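PDB 1M6E: salicylate carboxymethyltransferase from Clarkia breweri, which catalyses transfer of the methyl group of S-adenosyl-L-methionine to the carboxylate of salicylic acid, giving the volatile ester methyl salicylate. Local coordinates for residues Y18-I29 and S61-A69; P90-P100 and G119-F130. All coordinates share one frame; numbering follows the deposited sequence.

Contact 1. Residues Y18-I29 and S61-A69. With SAH (S-adenosyl-L-homocysteine), chain C.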
loop_
_atom_site.group_PDB
_atom_site.type_symbol
_atom_site.label_atom_id
_atom_site.label_comp_id
_atom_site.label_asym_id
_atom_site.label_seq_id
_atom_site.Cartn_x
_atom_site.Cartn_y
_atom_site.Cartn_z
ATOM N N TYR A 18 10.167 -15.433 -2.814
ATOM C CA TYR A 18 8.706 -15.262 -2.730
ATOM C C TYR A 18 8.050 -14.453 -3.810
ATOM O O TYR A 18 7.720 -13.261 -3.637
ATOM C CB TYR A 18 8.278 -14.708 -1.365
ATOM C CG TYR A 18 6.896 -15.226 -1.031
ATOM C CD1 TYR A 18 6.724 -16.305 -0.173
ATOM C CD2 TYR A 18 5.783 -14.780 -1.722
ATOM C CE1 TYR A 18 5.487 -16.933 -0.032
ATOM C CE2 TYR A 18 4.555 -15.408 -1.584
ATOM C CZ TYR A 18 4.426 -16.481 -0.748
ATOM O OH TYR A 18 3.242 -17.138 -0.668
ATOM N N ALA A 19 7.832 -15.116 -4.923
ATOM C CA ALA A 19 7.281 -14.507 -6.131
ATOM C C ALA A 19 7.892 -15.538 -7.024
ATOM O O ALA A 19 7.219 -16.211 -7.809
ATOM C CB ALA A 19 7.909 -13.140 -6.423
ATOM N N MET A 20 9.191 -15.701 -6.844
ATOM C CA MET A 20 9.905 -16.692 -7.599
ATOM C C MET A 20 9.964 -18.036 -6.844
ATOM O O MET A 20 10.564 -18.981 -7.320
ATOM C CB MET A 20 11.306 -16.157 -7.905
ATOM C CG MET A 20 11.305 -14.866 -8.712
ATOM S SD MET A 20 10.210 -14.988 -10.134
ATOM C CE MET A 20 10.956 -16.383 -11.037
ATOM N N ASN A 21 9.326 -18.127 -5.678
ATOM C CA ASN A 21 9.361 -19.364 -4.878
ATOM C C ASN A 21 8.062 -19.730 -4.150
ATOM O O ASN A 21 8.095 -20.287 -3.045
ATOM C CB ASN A 21 10.496 -19.286 -3.848
ATOM C CG ASN A 21 11.852 -19.178 -4.493
ATOM O OD1 ASN A 21 12.399 -20.157 -4.965
ATOM N ND2 ASN A 21 12.396 -17.979 -4.533
ATOM N N SER A 22 6.920 -19.443 -4.762
ATOM C CA SER A 22 5.675 -19.777 -4.104
ATOM C C SER A 22 4.701 -20.513 -4.997
ATOM O O SER A 22 3.502 -20.216 -4.974
ATOM C CB SER A 22 5.027 -18.510 -3.558
ATOM O OG SER A 22 4.879 -17.561 -4.587
ATOM N N PHE A 23 5.202 -21.497 -5.754
ATOM C CA PHE A 23 4.352 -22.250 -6.682
ATOM C C PHE A 23 3.483 -23.233 -5.977
ATOM O O PHE A 23 2.446 -23.609 -6.518
ATOM C CB PHE A 23 5.168 -23.002 -7.716
ATOM C CG PHE A 23 6.123 -22.132 -8.462
ATOM C CD1 PHE A 23 7.204 -21.544 -7.811
ATOM C CD2 PHE A 23 5.909 -21.832 -9.802
ATOM C CE1 PHE A 23 8.049 -20.662 -8.483
ATOM C CE2 PHE A 23 6.755 -20.948 -10.481
ATOM C CZ PHE A 23 7.821 -20.365 -9.816
ATOM N N ILE A 24 3.892 -23.661 -4.781
ATOM C CA ILE A 24 3.098 -24.625 -4.046
ATOM C C ILE A 24 1.897 -23.984 -3.462
ATOM O O ILE A 24 0.823 -24.571 -3.482
ATOM C CB ILE A 24 3.866 -25.334 -2.908
ATOM C CG1 ILE A 24 4.907 -26.297 -3.501
ATOM C CG2 ILE A 24 2.895 -26.174 -2.054
ATOM C CD1 ILE A 24 4.334 -27.387 -4.430
ATOM N N GLN A 25 2.050 -22.785 -2.925
ATOM C CA GLN A 25 0.881 -22.113 -2.361
ATOM C C GLN A 25 -0.020 -21.714 -3.530
ATOM O O GLN A 25 -1.231 -21.498 -3.371
ATOM C CB GLN A 25 1.287 -20.888 -1.529
ATOM C CG GLN A 25 2.696 -20.418 -1.783
ATOM C CD GLN A 25 3.682 -21.065 -0.857
ATOM O OE1 GLN A 25 4.734 -21.545 -1.285
ATOM N NE2 GLN A 25 3.360 -21.071 0.435
ATOM N N ARG A 26 0.578 -21.652 -4.717
ATOM C CA ARG A 26 -0.170 -21.291 -5.907
ATOM C C ARG A 26 -1.068 -22.399 -6.383
ATOM O O ARG A 26 -2.119 -22.125 -6.919
ATOM C CB ARG A 26 0.758 -20.909 -7.043
ATOM C CG ARG A 26 0.001 -20.387 -8.242
ATOM C CD ARG A 26 0.897 -19.454 -9.004
ATOM N NE ARG A 26 0.158 -18.485 -9.796
ATOM C CZ ARG A 26 -0.579 -18.795 -10.853
ATOM N NH1 ARG A 26 -0.686 -20.063 -11.252
ATOM N NH2 ARG A 26 -1.185 -17.824 -11.522
ATOM N N GLN A 27 -0.636 -23.642 -6.189
ATOM C CA GLN A 27 -1.380 -24.828 -6.614
ATOM C C GLN A 27 -2.511 -25.105 -5.665
ATOM O O GLN A 27 -3.564 -25.609 -6.071
ATOM C CB GLN A 27 -0.456 -26.039 -6.671
ATOM C CG GLN A 27 -0.543 -26.804 -7.967
ATOM C CD GLN A 27 0.791 -27.412 -8.329
ATOM O OE1 GLN A 27 1.834 -26.739 -8.255
ATOM N NE2 GLN A 27 0.777 -28.685 -8.728
ATOM N N VAL A 28 -2.277 -24.782 -4.397
ATOM C CA VAL A 28 -3.280 -24.956 -3.367
ATOM C C VAL A 28 -4.425 -24.002 -3.671
ATOM O O VAL A 28 -5.586 -24.334 -3.473
ATOM C CB VAL A 28 -2.727 -24.599 -1.988
ATOM C CG1 VAL A 28 -3.829 -24.649 -0.957
ATOM C CG2 VAL A 28 -1.597 -25.535 -1.630
ATOM N N ILE A 29 -4.106 -22.808 -4.149
ATOM C CA ILE A 29 -5.165 -21.854 -4.454
ATOM C C ILE A 29 -5.938 -22.319 -5.678
ATOM O O ILE A 29 -7.135 -22.004 -5.836
ATOM C CB ILE A 29 -4.602 -20.428 -4.721
ATOM C CG1 ILE A 29 -3.918 -19.900 -3.444
ATOM C CG2 ILE A 29 -5.740 -19.503 -5.205
ATOM C CD1 ILE A 29 -3.070 -18.644 -3.600
ATOM N N SER A 61 0.397 -11.516 -0.375
ATOM C CA SER A 61 1.801 -11.300 -0.151
ATOM C C SER A 61 2.420 -10.355 -1.139
ATOM O O SER A 61 2.109 -9.176 -1.144
ATOM C CB SER A 61 2.538 -12.614 -0.147
ATOM O OG SER A 61 3.574 -12.517 0.808
ATOM N N SER A 62 3.322 -10.865 -1.957
ATOM C CA SER A 62 3.959 -10.054 -2.968
ATOM C C SER A 62 3.869 -10.936 -4.196
ATOM O O SER A 62 3.564 -12.130 -4.102
ATOM C CB SER A 62 5.432 -9.802 -2.624
ATOM O OG SER A 62 5.593 -9.281 -1.318
ATOM N N GLY A 63 4.117 -10.352 -5.358
ATOM C CA GLY A 63 4.089 -11.154 -6.563
ATOM C C GLY A 63 2.747 -11.766 -6.828
ATOM O O GLY A 63 1.742 -11.333 -6.266
ATOM N N PRO A 64 2.690 -12.784 -7.681
ATOM C CA PRO A 64 1.404 -13.416 -7.987
ATOM C C PRO A 64 0.793 -13.919 -6.699
ATOM O O PRO A 64 1.406 -13.781 -5.641
ATOM C CB PRO A 64 1.801 -14.532 -8.932
ATOM C CG PRO A 64 3.079 -13.992 -9.558
ATOM C CD PRO A 64 3.784 -13.453 -8.385
ATOM N N ASN A 65 -0.394 -14.507 -6.784
ATOM C CA ASN A 65 -1.125 -15.046 -5.621
ATOM C C ASN A 65 -1.839 -13.928 -4.883
ATOM O O ASN A 65 -2.999 -14.071 -4.504
ATOM C CB ASN A 65 -0.218 -15.801 -4.634
ATOM C CG ASN A 65 0.764 -16.740 -5.325
ATOM O OD1 ASN A 65 1.963 -16.448 -5.393
ATOM N ND2 ASN A 65 0.271 -17.858 -5.841
ATOM N N ALA A 66 -1.155 -12.809 -4.684
ATOM C CA ALA A 66 -1.785 -11.689 -4.008
ATOM C C ALA A 66 -3.107 -11.444 -4.731
ATOM O O ALA A 66 -4.171 -11.444 -4.115
ATOM C CB ALA A 66 -0.892 -10.459 -4.085
ATOM N N LEU A 67 -3.029 -11.277 -6.050
ATOM C CA LEU A 67 -4.205 -11.040 -6.880
ATOM C C LEU A 67 -4.762 -12.306 -7.547
ATOM O O LEU A 67 -5.889 -12.311 -8.036
ATOM C CB LEU A 67 -3.880 -9.995 -7.947
ATOM C CG LEU A 67 -3.779 -8.558 -7.443
ATOM C CD1 LEU A 67 -3.498 -7.606 -8.592
ATOM C CD2 LEU A 67 -5.069 -8.195 -6.777
ATOM N N PHE A 68 -3.989 -13.382 -7.541
ATOM C CA PHE A 68 -4.411 -14.622 -8.167
ATOM C C PHE A 68 -5.827 -15.055 -7.830
ATOM O O PHE A 68 -6.630 -15.305 -8.722
ATOM C CB PHE A 68 -3.438 -15.745 -7.822
ATOM C CG PHE A 68 -3.630 -17.000 -8.641
ATOM C CD1 PHE A 68 -3.747 -16.941 -10.023
ATOM C CD2 PHE A 68 -3.688 -18.248 -8.026
ATOM C CE1 PHE A 68 -3.922 -18.107 -10.775
ATOM C CE2 PHE A 68 -3.861 -19.415 -8.779
ATOM C CZ PHE A 68 -3.979 -19.337 -10.155
ATOM N N ALA A 69 -6.166 -15.149 -6.556
ATOM C CA ALA A 69 -7.514 -15.593 -6.251
ATOM C C ALA A 69 -8.589 -14.523 -6.386
ATOM O O ALA A 69 -9.716 -14.802 -6.805
ATOM C CB ALA A 69 -7.548 -16.168 -4.900
HETATM N N SAH C . -1.738 -15.918 0.393
HETATM C CA SAH C . -0.488 -16.271 -0.426
HETATM C CB SAH C . 0.808 -16.339 0.404
HETATM C CG SAH C . 0.693 -16.021 1.834
HETATM S SD SAH C . 2.188 -16.126 2.878
HETATM C C SAH C . -0.553 -17.640 -1.102
HETATM O O SAH C . -1.570 -18.379 -0.943
HETATM O OXT SAH C . 0.502 -17.923 -1.809
HETATM C "C5'" SAH C . 1.409 -15.551 4.349
HETATM C "C4'" SAH C . 1.350 -13.979 4.599
HETATM O "O4'" SAH C . 0.612 -13.934 5.863
HETATM C "C3'" SAH C . 2.742 -13.356 4.992
HETATM O "O3'" SAH C . 3.190 -12.313 3.950
HETATM C "C2'" SAH C . 2.514 -12.669 6.264
HETATM O "O2'" SAH C . 3.087 -11.435 6.536
HETATM C "C1'" SAH C . 0.924 -12.815 6.422
HETATM N N9 SAH C . 0.534 -12.742 7.812
HETATM C C8 SAH C . 0.987 -13.429 8.917
HETATM N N7 SAH C . 0.418 -13.075 10.032
HETATM C C5 SAH C . -0.463 -12.100 9.626
HETATM C C6 SAH C . -1.385 -11.294 10.331
HETATM N N6 SAH C . -1.513 -11.409 11.653
HETATM N N1 SAH C . -2.172 -10.371 9.655
HETATM C C2 SAH C . -2.022 -10.265 8.295
HETATM N N3 SAH C . -1.160 -10.987 7.526
HETATM C C4 SAH C . -0.407 -11.890 8.260
#

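Contact 2. Residues P90-P100 and G119-F130. With SAH (S-adenosyl-L-homocysteine), chain C.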
loop_
_atom_site.group_PDB
_atom_site.type_symbol
_atom_site.label_atom_id
_atom_site.label_comp_id
_atom_site.label_asym_id
_atom_site.label_seq_id
_atom_site.Cartn_x
_atom_site.Cartn_y
_atom_site.Cartn_z
ATOM N N PRO A 90 -20.994 -5.598 -11.061
ATOM C CA PRO A 90 -20.868 -4.618 -9.985
ATOM C C PRO A 90 -19.472 -4.062 -10.149
ATOM O O PRO A 90 -18.743 -4.506 -11.046
ATOM C CB PRO A 90 -20.991 -5.476 -8.729
ATOM C CG PRO A 90 -20.304 -6.746 -9.135
ATOM C CD PRO A 90 -20.855 -6.971 -10.549
ATOM N N GLU A 91 -19.102 -3.086 -9.324
ATOM C CA GLU A 91 -17.740 -2.552 -9.354
ATOM C C GLU A 91 -17.017 -3.409 -8.325
ATOM O O GLU A 91 -17.564 -3.683 -7.249
ATOM C CB GLU A 91 -17.704 -1.093 -8.911
ATOM C CG GLU A 91 -18.149 -0.134 -9.977
ATOM C CD GLU A 91 -18.209 1.303 -9.490
ATOM O OE1 GLU A 91 -18.957 1.569 -8.519
ATOM O OE2 GLU A 91 -17.516 2.162 -10.086
ATOM N N TYR A 92 -15.811 -3.864 -8.633
ATOM C CA TYR A 92 -15.129 -4.694 -7.658
ATOM C C TYR A 92 -14.224 -3.855 -6.797
ATOM O O TYR A 92 -13.468 -3.021 -7.313
ATOM C CB TYR A 92 -14.339 -5.788 -8.350
ATOM C CG TYR A 92 -15.212 -6.650 -9.199
ATOM C CD1 TYR A 92 -15.622 -6.232 -10.471
ATOM C CD2 TYR A 92 -15.684 -7.868 -8.713
ATOM C CE1 TYR A 92 -16.488 -7.012 -11.242
ATOM C CE2 TYR A 92 -16.547 -8.656 -9.470
ATOM C CZ TYR A 92 -16.945 -8.225 -10.729
ATOM O OH TYR A 92 -17.801 -9.021 -11.449
ATOM N N GLN A 93 -14.331 -4.037 -5.482
ATOM C CA GLN A 93 -13.481 -3.286 -4.575
ATOM C C GLN A 93 -12.636 -4.219 -3.753
ATOM O O GLN A 93 -13.101 -4.829 -2.795
ATOM C CB GLN A 93 -14.285 -2.414 -3.663
ATOM C CG GLN A 93 -13.418 -1.597 -2.789
ATOM C CD GLN A 93 -14.236 -0.578 -2.096
ATOM O OE1 GLN A 93 -15.306 -0.906 -1.575
ATOM N NE2 GLN A 93 -13.765 0.677 -2.078
ATOM N N ILE A 94 -11.369 -4.290 -4.139
ATOM C CA ILE A 94 -10.406 -5.179 -3.536
ATOM C C ILE A 94 -9.540 -4.662 -2.400
ATOM O O ILE A 94 -9.039 -3.539 -2.416
ATOM C CB ILE A 94 -9.509 -5.708 -4.614
ATOM C CG1 ILE A 94 -10.368 -6.304 -5.712
ATOM C CG2 ILE A 94 -8.545 -6.713 -4.031
ATOM C CD1 ILE A 94 -9.533 -6.902 -6.811
ATOM N N PHE A 95 -9.357 -5.529 -1.418
ATOM C CA PHE A 95 -8.552 -5.214 -0.257
ATOM C C PHE A 95 -7.468 -6.250 -0.034
ATOM O O PHE A 95 -7.785 -7.376 0.361
ATOM C CB PHE A 95 -9.460 -5.135 0.963
ATOM C CG PHE A 95 -10.326 -3.923 0.970
ATOM C CD1 PHE A 95 -11.658 -4.003 0.623
ATOM C CD2 PHE A 95 -9.775 -2.674 1.239
ATOM C CE1 PHE A 95 -12.433 -2.843 0.535
ATOM C CE2 PHE A 95 -10.530 -1.522 1.153
ATOM C CZ PHE A 95 -11.858 -1.603 0.800
ATOM N N LEU A 96 -6.208 -5.874 -0.292
ATOM C CA LEU A 96 -5.055 -6.765 -0.107
ATOM C C LEU A 96 -4.458 -6.430 1.247
ATOM O O LEU A 96 -3.950 -5.318 1.462
ATOM C CB LEU A 96 -3.999 -6.537 -1.170
ATOM C CG LEU A 96 -4.457 -6.605 -2.618
ATOM C CD1 LEU A 96 -3.287 -6.303 -3.495
ATOM C CD2 LEU A 96 -5.074 -7.959 -2.935
ATOM N N ASN A 97 -4.540 -7.398 2.161
ATOM C CA ASN A 97 -4.057 -7.234 3.518
ATOM C C ASN A 97 -2.859 -8.047 3.939
ATOM O O ASN A 97 -2.726 -9.245 3.660
ATOM C CB ASN A 97 -5.166 -7.514 4.530
ATOM C CG ASN A 97 -4.616 -7.822 5.929
ATOM O OD1 ASN A 97 -4.371 -8.986 6.301
ATOM N ND2 ASN A 97 -4.403 -6.773 6.700
ATOM N N ASP A 98 -1.981 -7.377 4.652
ATOM C CA ASP A 98 -0.860 -8.080 5.159
ATOM C C ASP A 98 -0.260 -7.261 6.242
ATOM O O ASP A 98 -0.730 -6.144 6.489
ATOM C CB ASP A 98 0.138 -8.384 4.071
ATOM C CG ASP A 98 1.013 -9.546 4.442
ATOM O OD1 ASP A 98 1.750 -9.390 5.439
ATOM O OD2 ASP A 98 0.949 -10.605 3.776
ATOM N N LEU A 99 0.744 -7.820 6.919
ATOM C CA LEU A 99 1.374 -7.103 8.013
ATOM C C LEU A 99 2.122 -5.940 7.434
ATOM O O LEU A 99 2.477 -5.957 6.246
ATOM C CB LEU A 99 2.327 -8.009 8.792
ATOM C CG LEU A 99 1.586 -9.049 9.613
ATOM C CD1 LEU A 99 2.570 -9.899 10.322
ATOM C CD2 LEU A 99 0.666 -8.364 10.585
ATOM N N PRO A 100 2.357 -4.897 8.255
ATOM C CA PRO A 100 3.094 -3.730 7.743
ATOM C C PRO A 100 4.454 -4.287 7.363
ATOM O O PRO A 100 4.944 -5.258 7.967
ATOM C CB PRO A 100 3.183 -2.794 8.947
ATOM C CG PRO A 100 2.231 -3.418 10.014
ATOM C CD PRO A 100 2.268 -4.879 9.727
ATOM N N GLY A 119 -13.973 -4.860 -15.376
ATOM C CA GLY A 119 -15.175 -4.695 -14.578
ATOM C C GLY A 119 -14.866 -3.531 -13.653
ATOM O O GLY A 119 -15.685 -3.117 -12.828
ATOM N N VAL A 120 -13.659 -2.998 -13.841
ATOM C CA VAL A 120 -13.092 -1.903 -13.061
ATOM C C VAL A 120 -12.865 -2.438 -11.643
ATOM O O VAL A 120 -13.810 -2.760 -10.911
ATOM C CB VAL A 120 -14.002 -0.616 -13.078
ATOM C CG1 VAL A 120 -14.969 -0.603 -11.899
ATOM C CG2 VAL A 120 -13.122 0.651 -13.089
ATOM N N CYS A 121 -11.594 -2.580 -11.283
ATOM C CA CYS A 121 -11.247 -3.082 -9.969
ATOM C C CYS A 121 -10.398 -2.109 -9.182
ATOM O O CYS A 121 -9.210 -1.923 -9.423
ATOM C CB CYS A 121 -10.511 -4.408 -10.078
ATOM S SG CYS A 121 -11.196 -5.463 -11.333
ATOM N N PHE A 122 -11.023 -1.483 -8.219
ATOM C CA PHE A 122 -10.300 -0.567 -7.401
ATOM C C PHE A 122 -9.494 -1.332 -6.336
ATOM O O PHE A 122 -10.058 -1.884 -5.384
ATOM C CB PHE A 122 -11.328 0.377 -6.826
ATOM C CG PHE A 122 -12.186 0.987 -7.884
ATOM C CD1 PHE A 122 -13.524 0.719 -7.955
ATOM C CD2 PHE A 122 -11.639 1.858 -8.804
ATOM C CE1 PHE A 122 -14.300 1.316 -8.917
ATOM C CE2 PHE A 122 -12.401 2.457 -9.766
ATOM C CZ PHE A 122 -13.737 2.187 -9.818
ATOM N N ILE A 123 -8.173 -1.381 -6.507
ATOM C CA ILE A 123 -7.353 -2.096 -5.537
ATOM C C ILE A 123 -6.870 -1.244 -4.387
ATOM O O ILE A 123 -6.471 -0.099 -4.575
ATOM C CB ILE A 123 -6.143 -2.762 -6.180
ATOM C CG1 ILE A 123 -6.624 -3.907 -7.068
ATOM C CG2 ILE A 123 -5.203 -3.286 -5.091
ATOM C CD1 ILE A 123 -5.552 -4.609 -7.805
ATOM N N ASN A 124 -6.918 -1.827 -3.195
ATOM C CA ASN A 124 -6.516 -1.153 -1.978
ATOM C C ASN A 124 -5.678 -2.080 -1.113
ATOM O O ASN A 124 -6.079 -3.223 -0.868
ATOM C CB ASN A 124 -7.752 -0.719 -1.170
ATOM C CG ASN A 124 -8.724 0.131 -1.976
ATOM O OD1 ASN A 124 -8.376 1.200 -2.467
ATOM N ND2 ASN A 124 -9.955 -0.342 -2.109
ATOM N N GLY A 125 -4.521 -1.590 -0.660
ATOM C CA GLY A 125 -3.660 -2.345 0.251
ATOM C C GLY A 125 -4.019 -1.946 1.694
ATOM O O GLY A 125 -4.081 -0.777 1.993
ATOM N N VAL A 126 -4.288 -2.906 2.570
ATOM C CA VAL A 126 -4.673 -2.637 3.966
ATOM C C VAL A 126 -3.618 -3.175 4.935
ATOM O O VAL A 126 -3.687 -4.330 5.343
ATOM C CB VAL A 126 -5.954 -3.378 4.300
ATOM C CG1 VAL A 126 -6.268 -3.213 5.740
ATOM C CG2 VAL A 126 -7.061 -2.916 3.415
ATOM N N PRO A 127 -2.646 -2.355 5.349
ATOM C CA PRO A 127 -1.665 -2.963 6.271
ATOM C C PRO A 127 -2.128 -3.202 7.729
ATOM O O PRO A 127 -2.714 -2.319 8.353
ATOM C CB PRO A 127 -0.468 -2.010 6.171
ATOM C CG PRO A 127 -1.128 -0.693 5.959
ATOM C CD PRO A 127 -2.263 -0.976 4.991
ATOM N N GLY A 128 -1.869 -4.398 8.261
ATOM C CA GLY A 128 -2.270 -4.668 9.621
ATOM C C GLY A 128 -2.491 -6.132 9.904
ATOM O O GLY A 128 -2.482 -6.949 8.995
ATOM N N SER A 129 -2.705 -6.468 11.168
ATOM C CA SER A 129 -2.913 -7.845 11.530
ATOM C C SER A 129 -4.384 -8.193 11.445
ATOM O O SER A 129 -5.245 -7.400 11.799
ATOM C CB SER A 129 -2.396 -8.087 12.935
ATOM O OG SER A 129 -2.539 -9.448 13.290
ATOM N N PHE A 130 -4.673 -9.387 10.951
ATOM C CA PHE A 130 -6.052 -9.804 10.820
ATOM C C PHE A 130 -6.497 -10.404 12.137
ATOM O O PHE A 130 -7.521 -11.100 12.233
ATOM C CB PHE A 130 -6.258 -10.788 9.625
ATOM C CG PHE A 130 -5.304 -11.960 9.579
ATOM C CD1 PHE A 130 -4.941 -12.653 10.732
ATOM C CD2 PHE A 130 -4.751 -12.356 8.355
ATOM C CE1 PHE A 130 -4.017 -13.728 10.667
ATOM C CE2 PHE A 130 -3.835 -13.421 8.272
ATOM C CZ PHE A 130 -3.464 -14.109 9.442
HETATM N N SAH C . -1.738 -15.918 0.393
HETATM C CA SAH C . -0.488 -16.271 -0.426
HETATM C CB SAH C . 0.808 -16.339 0.404
HETATM C CG SAH C . 0.693 -16.021 1.834
HETATM S SD SAH C . 2.188 -16.126 2.878
HETATM C C SAH C . -0.553 -17.640 -1.102
HETATM O O SAH C . -1.570 -18.379 -0.943
HETATM O OXT SAH C . 0.502 -17.923 -1.809
HETATM C "C5'" SAH C . 1.409 -15.551 4.349
HETATM C "C4'" SAH C . 1.350 -13.979 4.599
HETATM O "O4'" SAH C . 0.612 -13.934 5.863
HETATM C "C3'" SAH C . 2.742 -13.356 4.992
HETATM O "O3'" SAH C . 3.190 -12.313 3.950
HETATM C "C2'" SAH C . 2.514 -12.669 6.264
HETATM O "O2'" SAH C . 3.087 -11.435 6.536
HETATM C "C1'" SAH C . 0.924 -12.815 6.422
HETATM N N9 SAH C . 0.534 -12.742 7.812
HETATM C C8 SAH C . 0.987 -13.429 8.917
HETATM N N7 SAH C . 0.418 -13.075 10.032
HETATM C C5 SAH C . -0.463 -12.100 9.626
HETATM C C6 SAH C . -1.385 -11.294 10.331
HETATM N N6 SAH C . -1.513 -11.409 11.653
HETATM N N1 SAH C . -2.172 -10.371 9.655
HETATM C C2 SAH C . -2.022 -10.265 8.295
HETATM N N3 SAH C . -1.160 -10.987 7.526
HETATM C C4 SAH C . -0.407 -11.890 8.260
#

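Contact 1. Residues Y18-I29 and S61-A69
Tyr-18 CE2 meets Ser-61 CB at 3.7 Å, with Ser-61 OG over one face of the tyrosine ring. Ser-61 OG also donates to O3' of S-adenosyl-L-homocysteine at 3.2 Å, and Ile-29, Gln-25 and Asn-65 border the carboxylate of that ligand.

Behind this first shell the Asn-65 amide works in two directions. Its OD1 accepts a hydrogen bond from Ser-22 OG at 3.2 Å, the donor tilted from the carbonyl plane, while ND2 rests against Arg-26 CB at 3.3 Å.

Arg-26 in turn lays its guanidinium over one face of Phe-68. Arg-26 CZ lies 3.6 Å from the centroid of the Phe-68 ring, 20° off its normal, a cation-pi arrangement whose exact spacing is uncertain in this model; the two planes are 33° apart. Phe-68 carries CG opposite its backbone N (chi1 -168°), turning the ring toward the helix. Ile-29 runs alongside it in the opposing direction, and Ile-29 CG2 does the touching, 3.7 Å from Phe-68 CD2 and 3.8 Å from Ala-69 CB.

Outside the segments, Asn-102 bonds the carbonyl of Ser-61, and strand 275-283 packs on Val-28. The loop after the first strand of a Rossmann-like methyltransferase, closed over by an N-terminal helix, thus forms part of the cofactor pocket.

Contact 2. Residues P90-P100 and G119-F130
Strands 91-98 and 121-127 run parallel, their axes 4.4 Å apart at closest and inclined by 27°, with seven consecutive bridges from Tyr-92/Cys-121 to Asp-98/Pro-127. The close-packed stretch is central: Leu-96 N donates to Asn-124 O and Val-126 N to Leu-96 O, both at 2.7 Å. On one face Ile-94 and Ile-123 run alongside in the same direction, and Leu-96 CD1 reaches Ile-123 CG2 at 3.9 Å. On the other, Phe-95 CD2 meets Val-126 CG2 at 3.5 Å.

At the ligand end, chi1 161° swings CG away from the backbone N of Asn-97. Its ND2 bonds Val-126 O nearly end-on at 2.9 Å, but Gly-128 O at 3.0 Å from 47° above that carbonyl plane. Asp-98 OD1 accepts from ribose O2', and one face of Phe-130 covers the adenine.

The opposite end is looser: Gly-119 and Val-120 are poorly ordered and partly exposed, although Tyr-92 N bonds Val-120 O at 3.2 Å and Glu-91 beside them is buried and salt-bridged to Arg-133 of the second subunit.

Strand 52-58 bonds the far edge of 91-98, helix 74-82 covers Tyr-92, Ile-94 and Cys-121, and helix 104-108 makes the crossover. Strand 121-127 is outermost within the chain, where Gly-125 makes backbone hydrogen bonds to the second subunit.

Contact 1 closes before contact 2 opens along the chain, and their centres lie 16 Å apart. Strand 52-58 connects them: it pairs with strand 91-98, so that contact 2 is part of the seven-stranded mixed sheet, while contact 1 lies at the end of strand 52-58, its loop 61-69 following that strand. They touch directly where Leu-67 CD1 meets Ile-123 CD1 at 3.7 Å and Leu-67 CD2 meets Leu-96 CD2 at 3.8 Å. S-adenosyl-L-homocysteine spans the two, its amino acid end beside contact 1, its adenine in contact 2 and its ribose gripped from both. Contact 1 also meets the salicylate through Gln-25, while contact 2 also meets the second subunit.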